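Local coordinates for Mlr3007 protein (Mesorhizobium loti, PDB 3QQM) that probably transaminates leucine, isoleucine and valine with 2-oxoglutarate, as a pyridoxal-phosphate enzyme of the class-IV aminotransferase family, at residues A[101-106]-A[141-146]; A[14-19]-A[45-50]. All coordinates share one frame; numbering follows the deposited sequence. Where two conformers were deposited one is given.

Contact 1 of 2, residues A[101-106]-A[141-146]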
loop_
_atom_site.group_PDB
_atom_site.type_symbol
_atom_site.label_atom_id
_atom_site.label_comp_id
_atom_site.label_asym_id
_atom_site.label_seq_id
_atom_site.Cartn_x
_atom_site.Cartn_y
_atom_site.Cartn_z
ATOM N N LEU A 101 -10.654 10.747 -6.051
ATOM C CA LEU A 101 -9.404 10.398 -6.729
ATOM C C LEU A 101 -9.159 11.299 -7.898
ATOM O O LEU A 101 -10.106 11.730 -8.548
ATOM C CB LEU A 101 -9.464 8.964 -7.270
ATOM C CG LEU A 101 -9.846 7.898 -6.274
ATOM C CD1 LEU A 101 -9.929 6.562 -6.969
ATOM C CD2 LEU A 101 -8.847 7.855 -5.140
ATOM N N ARG A 102 -7.878 11.542 -8.182
ATOM C CA ARG A 102 -7.442 12.321 -9.335
ATOM C C ARG A 102 -6.225 11.599 -9.947
ATOM O O ARG A 102 -5.522 10.833 -9.254
ATOM C CB ARG A 102 -7.034 13.745 -8.955
ATOM C CG ARG A 102 -8.070 14.541 -8.197
ATOM C CD ARG A 102 -9.232 14.907 -9.025
ATOM N NE ARG A 102 -8.869 15.944 -9.994
ATOM C CZ ARG A 102 -9.027 17.258 -9.798
ATOM N NH1 ARG A 102 -9.547 17.735 -8.663
ATOM N NH2 ARG A 102 -8.655 18.094 -10.746
ATOM N N LEU A 103 -5.963 11.870 -11.225
ATOM C CA LEU A 103 -4.845 11.272 -11.938
ATOM C C LEU A 103 -3.630 12.177 -11.936
ATOM O O LEU A 103 -3.701 13.353 -12.335
ATOM C CB LEU A 103 -5.226 11.008 -13.389
ATOM C CG LEU A 103 -4.165 10.406 -14.317
ATOM C CD1 LEU A 103 -3.799 8.993 -13.896
ATOM C CD2 LEU A 103 -4.690 10.428 -15.754
ATOM N N ALA A 104 -2.514 11.633 -11.485
ATOM C CA ALA A 104 -1.281 12.379 -11.483
ATOM C C ALA A 104 -0.686 12.343 -12.870
ATOM O O ALA A 104 -0.931 11.407 -13.621
ATOM C CB ALA A 104 -0.264 11.757 -10.504
ATOM N N ARG A 105 0.081 13.374 -13.203
ATOM C CA ARG A 105 0.794 13.419 -14.484
ATOM C C ARG A 105 2.059 12.601 -14.284
ATOM O O ARG A 105 2.636 12.102 -15.225
ATOM C CB ARG A 105 1.154 14.849 -14.944
ATOM C CG ARG A 105 2.244 15.526 -14.136
ATOM C CD ARG A 105 2.740 16.812 -14.797
ATOM N NE ARG A 105 1.725 17.857 -14.895
ATOM C CZ ARG A 105 1.491 18.758 -13.939
ATOM N NH1 ARG A 105 2.177 18.716 -12.794
ATOM N NH2 ARG A 105 0.549 19.685 -14.117
ATOM N N THR A 106 2.458 12.450 -13.023
ATOM C CA THR A 106 3.620 11.653 -12.644
ATOM C C THR A 106 3.369 10.222 -13.094
ATOM O O THR A 106 2.403 9.623 -12.674
ATOM C CB THR A 106 3.772 11.587 -11.103
ATOM O OG1 THR A 106 3.921 12.905 -10.583
ATOM C CG2 THR A 106 4.971 10.721 -10.693
ATOM N N LEU A 141 -3.928 8.730 -8.153
ATOM C CA LEU A 141 -3.565 7.550 -8.898
ATOM C C LEU A 141 -2.442 7.865 -9.881
ATOM O O LEU A 141 -2.314 9.002 -10.360
ATOM C CB LEU A 141 -4.757 6.990 -9.678
ATOM C CG LEU A 141 -6.052 6.674 -8.919
ATOM C CD1 LEU A 141 -7.067 5.994 -9.862
ATOM C CD2 LEU A 141 -5.770 5.802 -7.684
ATOM N N LEU A 142 -1.630 6.846 -10.166
ATOM C CA LEU A 142 -0.542 6.934 -11.121
ATOM C C LEU A 142 -0.720 5.855 -12.198
ATOM O O LEU A 142 -1.109 4.724 -11.895
ATOM C CB LEU A 142 0.826 6.707 -10.447
ATOM C CG LEU A 142 1.286 7.690 -9.368
ATOM C CD1 LEU A 142 0.542 7.399 -8.078
ATOM C CD2 LEU A 142 2.778 7.580 -9.138
ATOM N N ALA A 143 -0.410 6.215 -13.437
ATOM C CA ALA A 143 -0.455 5.299 -14.572
ATOM C C ALA A 143 0.977 5.074 -15.051
ATOM O O ALA A 143 1.860 5.765 -14.638
ATOM C CB ALA A 143 -1.320 5.867 -15.710
ATOM N N ASN A 144 1.190 4.088 -15.918
ATOM C CA ASN A 144 2.520 3.778 -16.438
ATOM C C ASN A 144 2.726 4.324 -17.853
ATOM O O ASN A 144 1.885 5.059 -18.351
ATOM C CB ASN A 144 2.764 2.269 -16.388
ATOM C CG ASN A 144 1.838 1.477 -17.319
ATOM O OD1 ASN A 144 1.186 2.041 -18.229
ATOM N ND2 ASN A 144 1.792 0.155 -17.109
ATOM N N GLU A 145 3.827 3.929 -18.513
ATOM C CA GLU A 145 4.159 4.447 -19.877
ATOM C C GLU A 145 3.169 4.075 -20.966
ATOM O O GLU A 145 3.241 4.589 -22.061
ATOM C CB GLU A 145 5.604 4.082 -20.320
ATOM C CG GLU A 145 5.941 2.610 -20.594
ATOM C CD GLU A 145 6.098 1.706 -19.338
ATOM O OE1 GLU A 145 5.689 2.086 -18.211
ATOM O OE2 GLU A 145 6.640 0.602 -19.495
ATOM N N ARG A 146 2.263 3.155 -20.660
ATOM C CA ARG A 146 1.218 2.717 -21.601
ATOM C C ARG A 146 -0.174 3.210 -21.172
ATOM O O ARG A 146 -1.191 2.767 -21.688
ATOM C CB ARG A 146 1.281 1.200 -21.778
ATOM C CG ARG A 146 2.564 0.792 -22.527
ATOM C CD ARG A 146 2.701 -0.688 -22.763
ATOM N NE ARG A 146 2.789 -1.397 -21.498
ATOM C CZ ARG A 146 3.909 -1.559 -20.787
ATOM N NH1 ARG A 146 5.064 -1.040 -21.193
ATOM N NH2 ARG A 146 3.867 -2.221 -19.638
#
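Backbone hydrogen bonds hold the two strand ends together: L141 takes part through both of its polar atoms, its N donating to R102 O at 2.9 Å and its O accepting from A104 N, also at 2.9 Å. Both bonds are nearly straight, 169° and 171° at the hydrogen. A104 CB also comes within 3.4 Å of L141 O. Gripping one residue from the two that flank L103 is the pattern of a parallel bridge, here L103 to L141. The partners are neighbours in the mixed sheet and form a beta-alpha-beta crossover, whose connecting helix, 123-130, lies over A104, T106 and L142.

Apolar contacts fall on two faces. On the face of L103 and L141, which Y197 also covers, the L103 side chain runs with CG anti to the backbone N (chi1 179°), and its CD1 lies 4.4 Å from A143 CB. The methyl groups L101 CD1 and L141 CD1 meet at 4.1 Å. On the helix side, A104 CB lies 4.5 Å from L142 CG, while T106 and L142 run side by side, pointing the same way. T106 meets L142 through its CG2 methyl, 4.1 Å from L142 CD2, and through its backbone O; its OG1 bonds to E131 and H127.

Contact 2 of 2, residues A[14-19]-A[45-50]; sequences ADFELI and AELGFA. With EDO (1,2-ethanediol), chain Q.
F16, whose ring meets F49 and L47, is tied at its backbone: its N donates to D15 OD1 at 2.7 Å, reaching that oxygen from above the carboxylate plane rather than within it. The other carboxylate oxygen, D15 OD2, forms a salt bridge with R79, whose NH1 also gives a weak hydrogen bond to L47 O. At E17 a 1,2-ethanediol, probably from the crystallisation liquor, spans the carboxylate: O2 of the diol donates to E17 OE1 at 3.0 Å, and its O1 makes a weak bond to OE2.

The rest is largely apolar. The crowded chi1 of F16, 60°, places CG between N and the carbonyl carbon and brings F16 CE1 to 3.5 Å from F49 CZ, the side chains crossing at a slant. The ring planes lie 30° from parallel but slid apart, with centroids 5.5 Å from each other, so they barely overlap. L18 CD1 lies over one face of the F49 ring in a CH-pi contact, 4.2 Å from the centroid, while F16 O, the polar exception, approaches the ring edge, 3.3 Å from F49 CZ. L47 CD1 bridges the group, 4.0 Å from L18 CD2 and equally far from F16 CE1, at that ring's edge.

Here the last turn of helix 33-47 and the loop after it pack on the start of strand 17-25 and the residue before it. With no hydrogen bond between the segments, direct cohesion rests on aromatic and aliphatic contact, while R79 ties D15 to L47.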
loop_
_atom_site.group_PDB
_atom_site.type_symbol
_atom_site.label_atom_id
_atom_site.label_comp_id
_atom_site.label_asym_id
_atom_site.label_seq_id
_atom_site.Cartn_x
_atom_site.Cartn_y
_atom_site.Cartn_z
ATOM N N ALA A 14 19.839 8.608 -0.478
ATOM C CA ALA A 14 20.527 7.597 0.323
ATOM C C ALA A 14 19.982 6.185 -0.013
ATOM O O ALA A 14 19.200 6.001 -0.962
ATOM C CB ALA A 14 20.353 7.904 1.837
ATOM N N ASP A 15 20.401 5.194 0.765
ATOM C CA ASP A 15 19.936 3.829 0.589
ATOM C C ASP A 15 18.486 3.810 1.075
ATOM O O ASP A 15 18.026 4.771 1.655
ATOM C CB ASP A 15 20.813 2.890 1.418
ATOM C CG ASP A 15 20.582 1.441 1.116
ATOM O OD1 ASP A 15 19.838 1.102 0.172
ATOM O OD2 ASP A 15 21.178 0.629 1.820
ATOM N N PHE A 16 17.754 2.738 0.840
ATOM C CA PHE A 16 16.359 2.701 1.279
ATOM C C PHE A 16 16.122 1.660 2.385
ATOM O O PHE A 16 16.985 0.864 2.684
ATOM C CB PHE A 16 15.451 2.423 0.095
ATOM C CG PHE A 16 15.742 1.146 -0.569
ATOM C CD1 PHE A 16 15.180 -0.033 -0.101
ATOM C CD2 PHE A 16 16.609 1.101 -1.666
ATOM C CE1 PHE A 16 15.473 -1.227 -0.704
ATOM C CE2 PHE A 16 16.896 -0.095 -2.288
ATOM C CZ PHE A 16 16.331 -1.257 -1.823
ATOM N N GLU A 17 14.939 1.709 2.973
ATOM C CA GLU A 17 14.534 0.797 4.006
ATOM C C GLU A 17 13.274 0.100 3.555
ATOM O O GLU A 17 12.561 0.603 2.693
ATOM C CB GLU A 17 14.232 1.547 5.313
ATOM C CG GLU A 17 15.421 2.313 5.849
ATOM C CD GLU A 17 15.131 3.098 7.126
ATOM O OE1 GLU A 17 14.077 2.902 7.746
ATOM O OE2 GLU A 17 15.990 3.899 7.518
ATOM N N LEU A 18 13.035 -1.090 4.089
ATOM C CA LEU A 18 11.804 -1.820 3.802
ATOM C C LEU A 18 10.799 -1.380 4.848
ATOM O O LEU A 18 11.149 -1.188 6.014
ATOM C CB LEU A 18 12.019 -3.333 3.838
ATOM C CG LEU A 18 12.890 -3.819 2.680
ATOM C CD1 LEU A 18 13.297 -5.280 2.843
ATOM C CD2 LEU A 18 12.153 -3.591 1.331
ATOM N N ILE A 19 9.555 -1.246 4.429
ATOM C CA ILE A 19 8.489 -0.770 5.277
ATOM C C ILE A 19 7.232 -1.651 5.239
ATOM O O ILE A 19 6.879 -2.237 4.203
ATOM C CB ILE A 19 8.093 0.663 4.797
ATOM C CG1 ILE A 19 9.289 1.618 4.899
ATOM C CG2 ILE A 19 6.910 1.233 5.587
ATOM C CD1 ILE A 19 9.806 1.774 6.312
ATOM N N ALA A 45 15.191 -10.847 1.795
ATOM C CA ALA A 45 15.952 -11.910 1.212
ATOM C C ALA A 45 16.355 -11.576 -0.234
ATOM O O ALA A 45 17.491 -11.780 -0.602
ATOM C CB ALA A 45 15.171 -13.213 1.262
ATOM N N GLU A 46 15.434 -11.065 -1.043
ATOM C CA GLU A 46 15.767 -10.739 -2.440
ATOM C C GLU A 46 16.678 -9.534 -2.621
ATOM O O GLU A 46 17.437 -9.461 -3.601
ATOM C CB GLU A 46 14.519 -10.401 -3.233
ATOM C CG GLU A 46 13.508 -11.459 -3.360
ATOM C CD GLU A 46 12.262 -10.944 -4.079
ATOM O OE1 GLU A 46 12.410 -10.368 -5.217
ATOM O OE2 GLU A 46 11.148 -11.136 -3.502
ATOM N N LEU A 47 16.562 -8.574 -1.717
ATOM C CA LEU A 47 17.308 -7.325 -1.829
ATOM C C LEU A 47 18.629 -7.278 -1.074
ATOM O O LEU A 47 19.350 -6.304 -1.182
ATOM C CB LEU A 47 16.397 -6.150 -1.408
ATOM C CG LEU A 47 15.187 -5.938 -2.315
ATOM C CD1 LEU A 47 14.272 -4.860 -1.765
ATOM C CD2 LEU A 47 15.625 -5.591 -3.767
ATOM N N GLY A 48 18.928 -8.315 -0.301
ATOM C CA GLY A 48 20.172 -8.388 0.455
ATOM C C GLY A 48 20.136 -7.692 1.799
ATOM O O GLY A 48 21.137 -7.206 2.270
ATOM N N PHE A 49 18.977 -7.601 2.408
ATOM C CA PHE A 49 18.870 -6.968 3.730
ATOM C C PHE A 49 19.114 -7.967 4.873
ATOM O O PHE A 49 18.588 -9.069 4.848
ATOM C CB PHE A 49 17.486 -6.341 3.906
ATOM C CG PHE A 49 17.355 -4.985 3.330
ATOM C CD1 PHE A 49 17.647 -4.741 1.998
ATOM C CD2 PHE A 49 16.859 -3.953 4.100
ATOM C CE1 PHE A 49 17.514 -3.464 1.459
ATOM C CE2 PHE A 49 16.704 -2.677 3.574
ATOM C CZ PHE A 49 17.025 -2.429 2.248
ATOM N N ALA A 50 19.925 -7.597 5.857
ATOM C CA ALA A 50 20.101 -8.472 7.023
ATOM C C ALA A 50 18.737 -8.386 7.689
ATOM O O ALA A 50 18.134 -7.315 7.709
ATOM C CB ALA A 50 21.210 -7.980 7.949
HETATM C C1 EDO Q . 16.405 1.495 10.929
HETATM O O1 EDO Q . 16.661 2.846 10.546
HETATM C C2 EDO Q . 14.975 1.076 10.570
HETATM O O2 EDO Q . 14.033 2.146 10.655
#

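Contacts 1 and 2 do not touch: their centres are 26 Å apart and their nearest atoms about 16 Å. They illustrate two ways of joining distant parts of one chain, backbone pairing inside the mixed sheet for 101-106 with 141-146, and a helix end laid on the antiparallel sheet for 14-19 with 45-50. In sequence, contact 2 closes before contact 1 opens, and the crossover of contact 1 carries K118, the lysine seen joined to pyridoxal phosphate. Contact 2 meets that connection from the other sheet: S120, two residues beyond the lysine, bonds to E17 N and touches F16. The strands of contact 1 thus bracket the K118 connection in sequence, whereas contact 2 touches it in space.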